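PDB 6KUN: 2-oxoglutarate-dependent dioxygenase DAO from Oryza sativa subsp. indica, which probably catalyses the irreversible, iron- and 2-oxoglutarate-dependent oxidation of the auxin indole-3-acetic acid to inactive 2-oxoindole-3-acetic acid. Local coordinates for residues 192-195 with 200-203; 229-234 with 289-294; 287-290 with 296-299. One frame throughout, in Å; residues are numbered along the deposited sequence.

Contact 1. Residues 192-195 with 200-203; sequences EVLD and EFVP
The beta hairpin of strands 191-194 and 201-203, at the edge of the smaller, four-stranded sheet of the dioxygenase jelly roll, is centred on V193 and V202. They form an antiparallel hydrogen-bonded pair: V193 N donates to V202 O at 3.0 Å, and V202 N returns the bond to V193 O at 2.9 Å. E192 with P203 and L194 with F201 are the flanking non-hydrogen-bonded pairs, positions in which the missing N-H of P203 costs this pairing nothing. On the face carrying L194 and F201, CD2 of L194 sits over the centre of the F201 ring, 3.4 Å from its centroid and 15° off the normal, a CH-pi contact. The leucine's CG, turned anti to its own N (chi1 -165°), carries the CD2 branch over the aromatic face, while its CB rests 3.6 Å from F201 CE2. E192 extends on the same face, with OE1 3.7 Å from F201 CB; that carboxylate forms a salt bridge with R233, whose guanidinium also makes a cation-pi contact with F201. On the opposite face of the sheet, V193 CG2 meets V202 CG2 at 3.8 Å, and V193 also packs on H232, a predicted iron ligand. The hairpin thus shows one face where leucine, phenylalanine and a charge pair meet and another of plain aliphatic contact; R233, held by E192, probably steadies the F201 ring through the cation-pi contact, with L194 over a ring face.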
loop_
_atom_site.group_PDB
_atom_site.type_symbol
_atom_site.label_atom_id
_atom_site.label_comp_id
_atom_site.label_asym_id
_atom_site.label_seq_id
_atom_site.Cartn_x
_atom_site.Cartn_y
_atom_site.Cartn_z
ATOM N N GLU B 192 8.808 4.585 -16.775
ATOM C CA GLU B 192 8.424 5.494 -17.842
ATOM C C GLU B 192 8.409 4.683 -19.132
ATOM O O GLU B 192 9.238 3.779 -19.322
ATOM C CB GLU B 192 9.412 6.659 -17.937
ATOM C CG GLU B 192 9.458 7.584 -16.697
ATOM C CD GLU B 192 10.423 8.742 -16.901
ATOM O OE1 GLU B 192 11.199 8.697 -17.880
ATOM O OE2 GLU B 192 10.405 9.695 -16.088
ATOM N N VAL B 193 7.452 4.975 -19.979
ATOM C CA VAL B 193 7.350 4.327 -21.286
ATOM C C VAL B 193 7.384 5.386 -22.381
ATOM O O VAL B 193 6.887 6.505 -22.220
ATOM C CB VAL B 193 6.060 3.488 -21.405
ATOM C CG1 VAL B 193 6.037 2.399 -20.318
ATOM C CG2 VAL B 193 4.868 4.399 -21.295
ATOM N N LEU B 194 7.977 5.009 -23.502
ATOM C CA LEU B 194 8.033 5.851 -24.685
ATOM C C LEU B 194 6.712 5.749 -25.421
ATOM O O LEU B 194 6.492 4.812 -26.192
ATOM C CB LEU B 194 9.178 5.406 -25.584
ATOM C CG LEU B 194 9.580 6.408 -26.654
ATOM C CD1 LEU B 194 8.428 6.865 -27.499
ATOM C CD2 LEU B 194 10.206 7.605 -25.960
ATOM N N ASP B 195 5.834 6.732 -25.173
ATOM C CA ASP B 195 4.506 6.767 -25.747
ATOM C C ASP B 195 4.638 7.080 -27.235
ATOM O O ASP B 195 5.154 8.149 -27.599
ATOM C CB ASP B 195 3.686 7.810 -24.974
ATOM C CG ASP B 195 2.211 7.797 -25.359
ATOM O OD1 ASP B 195 1.933 7.684 -26.569
ATOM O OD2 ASP B 195 1.352 7.875 -24.451
ATOM N N GLU B 200 8.140 11.301 -26.295
ATOM C CA GLU B 200 8.839 11.623 -25.087
ATOM C C GLU B 200 8.424 10.489 -24.152
ATOM O O GLU B 200 7.413 9.800 -24.361
ATOM C CB GLU B 200 8.860 13.022 -24.400
ATOM C CG GLU B 200 9.281 14.271 -25.295
ATOM C CD GLU B 200 9.136 15.668 -24.599
ATOM O OE1 GLU B 200 10.037 16.525 -24.744
ATOM O OE2 GLU B 200 8.114 15.913 -23.915
ATOM N N PHE B 201 9.219 10.239 -23.136
ATOM C CA PHE B 201 8.857 9.259 -22.117
ATOM C C PHE B 201 7.818 9.856 -21.183
ATOM O O PHE B 201 7.868 11.039 -20.858
ATOM C CB PHE B 201 10.112 8.805 -21.372
ATOM C CG PHE B 201 11.000 7.923 -22.207
ATOM C CD1 PHE B 201 11.943 8.493 -23.035
ATOM C CD2 PHE B 201 10.850 6.543 -22.219
ATOM C CE1 PHE B 201 12.738 7.716 -23.855
ATOM C CE2 PHE B 201 11.652 5.746 -23.043
ATOM C CZ PHE B 201 12.591 6.344 -23.866
ATOM N N VAL B 202 6.824 9.048 -20.827
ATOM C CA VAL B 202 5.763 9.462 -19.915
ATOM C C VAL B 202 5.752 8.520 -18.720
ATOM O O VAL B 202 5.924 7.298 -18.884
ATOM C CB VAL B 202 4.394 9.465 -20.604
ATOM C CG1 VAL B 202 4.422 10.412 -21.790
ATOM C CG2 VAL B 202 4.029 8.060 -21.022
ATOM N N PRO B 203 5.555 9.028 -17.506
ATOM C CA PRO B 203 5.623 8.145 -16.343
ATOM C C PRO B 203 4.420 7.222 -16.291
ATOM O O PRO B 203 3.319 7.547 -16.731
ATOM C CB PRO B 203 5.654 9.111 -15.155
ATOM C CG PRO B 203 6.130 10.418 -15.749
ATOM C CD PRO B 203 5.554 10.450 -17.128
#

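Contact 2. Residues 229-234 with 289-294; sequences NVKHRV and ERAGEA. With IAC (1H-indol-3-ylacetic acid), chain H; AKG (2-oxoglutaric acid), chain G.
K231 lays its extended chain alongside A291, so that CE, not the ammonium, does the touching: it lies 3.5 Å from A291 O and 3.8 Å from A291 CB. Beside it, N229 presents its amide to the backbone of G292, with ND2 3.9 Å from G292 CA. The same ND2 donates to a water at 3.1 Å, and that water donates to G292 O at 3.0 Å, making a bridge where no direct bond joins the segments; D217 is another partner of ND2. G292, with positive phi and no side chain, lets the backbone pass this close to the amide. Within the loop, E293 OE2 takes the A291 N-H at 3.0 Å from above its carboxylate plane. H232 takes no part in this touching surface. Its ring, edge-on to both partners, spans from ND1 to V230 O (3.4 Å, weak) and from NE2 to O2 of 2-oxoglutarate (3.3 Å, nearly straight but weak). A phenylalanine in its place would have no ring nitrogens and would probably leave V230 O and the co-substrate oxygen without this link, and the predicted iron site short of a ligand. R290 reaches the indole of indole-3-acetic acid, though the modelled approach is too short to be trusted in detail. The 289-294 loop, following helix 277-287, is joined to T174 through R290 O, whereas strand 232-235 lies between strands 191-194 and 168-173.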
loop_
_atom_site.group_PDB
_atom_site.type_symbol
_atom_site.label_atom_id
_atom_site.label_comp_id
_atom_site.label_asym_id
_atom_site.label_seq_id
_atom_site.Cartn_x
_atom_site.Cartn_y
_atom_site.Cartn_z
ATOM N N ASN B 229 6.033 -3.240 -29.370
ATOM C CA ASN B 229 6.987 -3.588 -28.321
ATOM C C ASN B 229 7.497 -2.289 -27.695
ATOM O O ASN B 229 8.241 -1.523 -28.318
ATOM C CB ASN B 229 8.121 -4.447 -28.859
ATOM C CG ASN B 229 8.738 -3.910 -30.111
ATOM O OD1 ASN B 229 8.064 -3.286 -30.956
ATOM N ND2 ASN B 229 10.027 -4.164 -30.275
ATOM N N VAL B 230 7.079 -2.036 -26.455
ATOM C CA VAL B 230 7.185 -0.705 -25.879
ATOM C C VAL B 230 8.576 -0.499 -25.296
ATOM O O VAL B 230 9.108 -1.354 -24.592
ATOM C CB VAL B 230 6.077 -0.505 -24.828
ATOM C CG1 VAL B 230 6.149 -1.573 -23.673
ATOM C CG2 VAL B 230 6.151 0.889 -24.261
ATOM N N LYS B 231 9.186 0.643 -25.606
ATOM C CA LYS B 231 10.431 1.018 -24.972
ATOM C C LYS B 231 10.112 1.605 -23.608
ATOM O O LYS B 231 9.168 2.400 -23.479
ATOM C CB LYS B 231 11.227 2.006 -25.801
ATOM C CG LYS B 231 11.684 1.471 -27.153
ATOM C CD LYS B 231 12.559 2.523 -27.849
ATOM C CE LYS B 231 13.131 2.011 -29.175
ATOM N NZ LYS B 231 13.937 3.062 -29.859
ATOM N N HIS B 232 10.895 1.184 -22.602
ATOM C CA HIS B 232 10.666 1.644 -21.251
ATOM C C HIS B 232 11.974 1.746 -20.487
ATOM O O HIS B 232 12.994 1.142 -20.838
ATOM C CB HIS B 232 9.666 0.763 -20.469
ATOM C CG HIS B 232 10.080 -0.673 -20.328
ATOM N ND1 HIS B 232 9.943 -1.591 -21.343
ATOM C CD2 HIS B 232 10.584 -1.357 -19.276
ATOM C CE1 HIS B 232 10.367 -2.770 -20.934
ATOM N NE2 HIS B 232 10.757 -2.658 -19.683
ATOM N N ARG B 233 11.910 2.546 -19.427
ATOM C CA ARG B 233 13.030 2.752 -18.533
ATOM C C ARG B 233 12.464 3.030 -17.141
ATOM O O ARG B 233 11.249 3.112 -16.941
ATOM C CB ARG B 233 13.911 3.901 -19.025
ATOM C CG ARG B 233 13.260 5.250 -18.836
ATOM C CD ARG B 233 13.962 6.358 -19.605
ATOM N NE ARG B 233 13.294 7.642 -19.372
ATOM C CZ ARG B 233 13.737 8.810 -19.825
ATOM N NH1 ARG B 233 14.851 8.856 -20.538
ATOM N NH2 ARG B 233 13.062 9.930 -19.563
ATOM N N VAL B 234 13.357 3.207 -16.183
ATOM C CA VAL B 234 12.963 3.540 -14.815
ATOM C C VAL B 234 13.885 4.633 -14.292
ATOM O O VAL B 234 15.075 4.378 -14.059
ATOM C CB VAL B 234 13.017 2.313 -13.895
ATOM C CG1 VAL B 234 12.739 2.753 -12.458
ATOM C CG2 VAL B 234 12.005 1.288 -14.335
ATOM N N GLU B 289 21.698 -4.766 -28.984
ATOM C CA GLU B 289 20.473 -4.086 -29.412
ATOM C C GLU B 289 19.363 -4.624 -28.521
ATOM O O GLU B 289 18.857 -5.733 -28.745
ATOM C CB GLU B 289 20.204 -4.318 -30.894
ATOM C CG GLU B 289 21.288 -3.680 -31.785
ATOM C CD GLU B 289 21.135 -3.943 -33.275
ATOM O OE1 GLU B 289 20.441 -4.892 -33.680
ATOM O OE2 GLU B 289 21.729 -3.170 -34.058
ATOM N N ARG B 290 18.993 -3.859 -27.498
ATOM C CA ARG B 290 18.036 -4.336 -26.501
ATOM C C ARG B 290 16.704 -3.588 -26.508
ATOM O O ARG B 290 15.843 -3.840 -25.665
ATOM C CB ARG B 290 18.655 -4.282 -25.102
ATOM C CG ARG B 290 20.057 -4.864 -25.020
ATOM C CD ARG B 290 20.387 -5.314 -23.606
ATOM N NE ARG B 290 21.720 -5.902 -23.516
ATOM C CZ ARG B 290 21.978 -7.195 -23.682
ATOM N NH1 ARG B 290 23.222 -7.642 -23.582
ATOM N NH2 ARG B 290 20.993 -8.041 -23.948
ATOM N N ALA B 291 16.535 -2.673 -27.456
ATOM C CA ALA B 291 15.303 -1.915 -27.562
ATOM C C ALA B 291 14.525 -2.289 -28.816
ATOM O O ALA B 291 13.785 -1.465 -29.353
ATOM C CB ALA B 291 15.585 -0.421 -27.549
ATOM N N GLY B 292 14.665 -3.516 -29.285
ATOM C CA GLY B 292 13.936 -3.984 -30.452
ATOM C C GLY B 292 14.627 -3.773 -31.783
ATOM O O GLY B 292 14.149 -4.297 -32.801
ATOM N N GLU B 293 15.742 -3.039 -31.816
ATOM C CA GLU B 293 16.421 -2.810 -33.088
ATOM C C GLU B 293 16.790 -4.131 -33.744
ATOM O O GLU B 293 16.749 -4.256 -34.968
ATOM C CB GLU B 293 17.689 -1.960 -32.895
ATOM C CG GLU B 293 17.495 -0.733 -31.991
ATOM C CD GLU B 293 17.842 -1.064 -30.550
ATOM O OE1 GLU B 293 18.349 -0.183 -29.844
ATOM O OE2 GLU B 293 17.634 -2.240 -30.162
ATOM N N ALA B 294 17.163 -5.133 -32.945
ATOM C CA ALA B 294 17.603 -6.400 -33.512
ATOM C C ALA B 294 16.493 -7.108 -34.280
ATOM O O ALA B 294 16.782 -7.981 -35.095
ATOM C CB ALA B 294 18.134 -7.318 -32.413
HETATM C C IAC H . 17.706 -9.731 -23.151
HETATM C C1 IAC H . 18.214 -10.276 -22.020
HETATM C C2 IAC H . 19.322 -9.680 -21.367
HETATM C C3 IAC H . 19.881 -8.535 -21.881
HETATM C C4 IAC H . 19.351 -7.974 -23.029
HETATM C C5 IAC H . 18.294 -8.585 -23.657
HETATM C C7 IAC H . 17.493 -11.372 -21.738
HETATM C C8 IAC H . 16.513 -11.530 -22.701
HETATM C C17 IAC H . 17.568 -12.413 -20.624
HETATM C C18 IAC H . 16.894 -11.958 -19.342
HETATM N N IAC H . 16.652 -10.504 -23.582
HETATM O O2 IAC H . 17.410 -12.302 -18.243
HETATM O O3 IAC H . 15.833 -11.276 -19.378
HETATM C C1 AKG G . 11.204 -4.331 -16.789
HETATM O O1 AKG G . 10.047 -4.525 -16.360
HETATM O O2 AKG G . 11.738 -5.096 -17.621
HETATM C C2 AKG G . 11.956 -3.177 -16.306
HETATM O O5 AKG G . 12.352 -2.330 -17.089
HETATM C C3 AKG G . 12.241 -3.037 -14.829
HETATM C C4 AKG G . 11.002 -3.429 -14.034
HETATM C C5 AKG G . 11.278 -3.264 -12.559
HETATM O O3 AKG G . 10.654 -2.381 -11.930
HETATM O O4 AKG G . 12.119 -4.017 -12.021
HETATM O O HOH W 1 11.306 -3.391 -32.979
#

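Contact 3. Residues 287-290 with 296-299. With IAC (1H-indol-3-ylacetic acid), chain H.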
loop_
_atom_site.group_PDB
_atom_site.type_symbol
_atom_site.label_atom_id
_atom_site.label_comp_id
_atom_site.label_asym_id
_atom_site.label_seq_id
_atom_site.Cartn_x
_atom_site.Cartn_y
_atom_site.Cartn_z
ATOM N N THR B 287 24.645 -8.229 -30.270
ATOM C CA THR B 287 24.618 -6.914 -30.906
ATOM C C THR B 287 24.510 -5.766 -29.903
ATOM O O THR B 287 24.741 -4.613 -30.271
ATOM C CB THR B 287 23.434 -6.746 -31.872
ATOM O OG1 THR B 287 22.207 -6.939 -31.152
ATOM C CG2 THR B 287 23.520 -7.719 -33.050
ATOM N N GLY B 288 24.132 -6.048 -28.654
ATOM C CA GLY B 288 23.758 -5.018 -27.710
ATOM C C GLY B 288 22.488 -4.271 -28.052
ATOM O O GLY B 288 22.229 -3.201 -27.488
ATOM N N GLU B 289 21.698 -4.766 -28.984
ATOM C CA GLU B 289 20.473 -4.086 -29.412
ATOM C C GLU B 289 19.363 -4.624 -28.521
ATOM O O GLU B 289 18.857 -5.733 -28.745
ATOM C CB GLU B 289 20.204 -4.318 -30.894
ATOM C CG GLU B 289 21.288 -3.680 -31.785
ATOM C CD GLU B 289 21.135 -3.943 -33.275
ATOM O OE1 GLU B 289 20.441 -4.892 -33.680
ATOM O OE2 GLU B 289 21.729 -3.170 -34.058
ATOM N N ARG B 290 18.993 -3.859 -27.498
ATOM C CA ARG B 290 18.036 -4.336 -26.501
ATOM C C ARG B 290 16.704 -3.588 -26.508
ATOM O O ARG B 290 15.843 -3.840 -25.665
ATOM C CB ARG B 290 18.655 -4.282 -25.102
ATOM C CG ARG B 290 20.057 -4.864 -25.020
ATOM C CD ARG B 290 20.387 -5.314 -23.606
ATOM N NE ARG B 290 21.720 -5.902 -23.516
ATOM C CZ ARG B 290 21.978 -7.195 -23.682
ATOM N NH1 ARG B 290 23.222 -7.642 -23.582
ATOM N NH2 ARG B 290 20.993 -8.041 -23.948
ATOM N N ALA B 296 14.909 -5.925 -36.655
ATOM C CA ALA B 296 15.053 -5.570 -38.068
ATOM C C ALA B 296 16.000 -6.523 -38.775
ATOM O O ALA B 296 15.925 -6.680 -39.993
ATOM C CB ALA B 296 15.554 -4.134 -38.224
ATOM N N ARG B 297 16.881 -7.196 -38.033
ATOM C CA ARG B 297 17.727 -8.185 -38.675
ATOM C C ARG B 297 16.955 -9.442 -39.035
ATOM O O ARG B 297 17.521 -10.322 -39.674
ATOM C CB ARG B 297 18.895 -8.514 -37.743
ATOM C CG ARG B 297 19.587 -7.258 -37.241
ATOM C CD ARG B 297 20.621 -7.579 -36.234
ATOM N NE ARG B 297 21.344 -6.404 -35.784
ATOM C CZ ARG B 297 22.393 -5.886 -36.409
ATOM N NH1 ARG B 297 22.827 -6.430 -37.539
ATOM N NH2 ARG B 297 22.999 -4.821 -35.915
ATOM N N LEU B 298 15.687 -9.548 -38.641
ATOM C CA LEU B 298 14.875 -10.739 -38.856
ATOM C C LEU B 298 13.739 -10.511 -39.860
ATOM O O LEU B 298 12.784 -11.291 -39.899
ATOM C CB LEU B 298 14.340 -11.225 -37.507
ATOM C CG LEU B 298 15.459 -11.600 -36.537
ATOM C CD1 LEU B 298 15.007 -11.962 -35.141
ATOM C CD2 LEU B 298 16.222 -12.783 -37.139
ATOM N N ALA B 299 13.841 -9.468 -40.679
ATOM C CA ALA B 299 12.841 -9.208 -41.709
ATOM C C ALA B 299 12.677 -10.397 -42.658
ATOM O O ALA B 299 13.606 -11.162 -42.925
ATOM C CB ALA B 299 13.222 -7.963 -42.513
HETATM C C IAC H . 17.706 -9.731 -23.151
HETATM C C1 IAC H . 18.214 -10.276 -22.020
HETATM C C2 IAC H . 19.322 -9.680 -21.367
HETATM C C3 IAC H . 19.881 -8.535 -21.881
HETATM C C4 IAC H . 19.351 -7.974 -23.029
HETATM C C5 IAC H . 18.294 -8.585 -23.657
HETATM C C7 IAC H . 17.493 -11.372 -21.738
HETATM C C8 IAC H . 16.513 -11.530 -22.701
HETATM C C17 IAC H . 17.568 -12.413 -20.624
HETATM C C18 IAC H . 16.894 -11.958 -19.342
HETATM N N IAC H . 16.652 -10.504 -23.582
HETATM O O2 IAC H . 17.410 -12.302 -18.243
HETATM O O3 IAC H . 15.833 -11.276 -19.378
#
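E289 sends its CG anti to its carbonyl carbon (chi1 -65°) and runs out extended, while R297 arrives with a straight chain as far as NE and a last torsion that swings its guanidinium across that chain (chi4 -85°). The two side chains cross at about a right angle, and the arginine grips the carboxylate side-on with NE and NH2. R297 NE donates to E289 OE1 at 2.7 Å, almost linearly, and R297 NH2 donates to E289 OE2 at 2.8 Å along a somewhat more bent path. Each oxygen thus has its own nitrogen. OE1 lies close to the guanidinium plane, yet both nitrogens come from above the carboxylate plane, the two flat groups being 31° apart. T287 covers one face of the same guanidinium, its methyl CG2 3.7 Å from R297 NE. The hydroxyl of T287 is engaged separately: OG1 accepts the E289 N-H at 3.1 Å, an ST turn, and is also hydrogen-bonded to L283 O in helix 277-287. G288, with positive phi, is where the chain leaves that helix, so the turn sets the start of the E289 backbone just after the helix ends. R297 also packs on L283, and L298 pairs through its backbone with R273. The next residue after E289, R290, belongs to the indole-3-acetic acid pocket. The outcome is a two-bond charge pair at the surface, with R297 exposed: surrounding water probably weakens its net attraction, but two bonds and a methyl over one face should restrict rotation of the guanidinium.

Along the chain, contact 1 comes first and closes a short hairpin, with only four residues between its segments. Contact 2 opens after it, on the neighbouring strand of the same sheet, and the two meet through the E192-R233 salt bridge and the backbone pairing of L194 with K231. Contact 2 then spans 54 residues to bring the loop after helix 277-287 back beside the residues leading into strand 232-235. Contact 3 starts before that loop is complete, shares E289 and R290 with contact 2, and closes beyond it, so the two overlap rather than nest. Contacts 1 and 3 do not touch. Together they run from the sheet edge to the C-terminal tail.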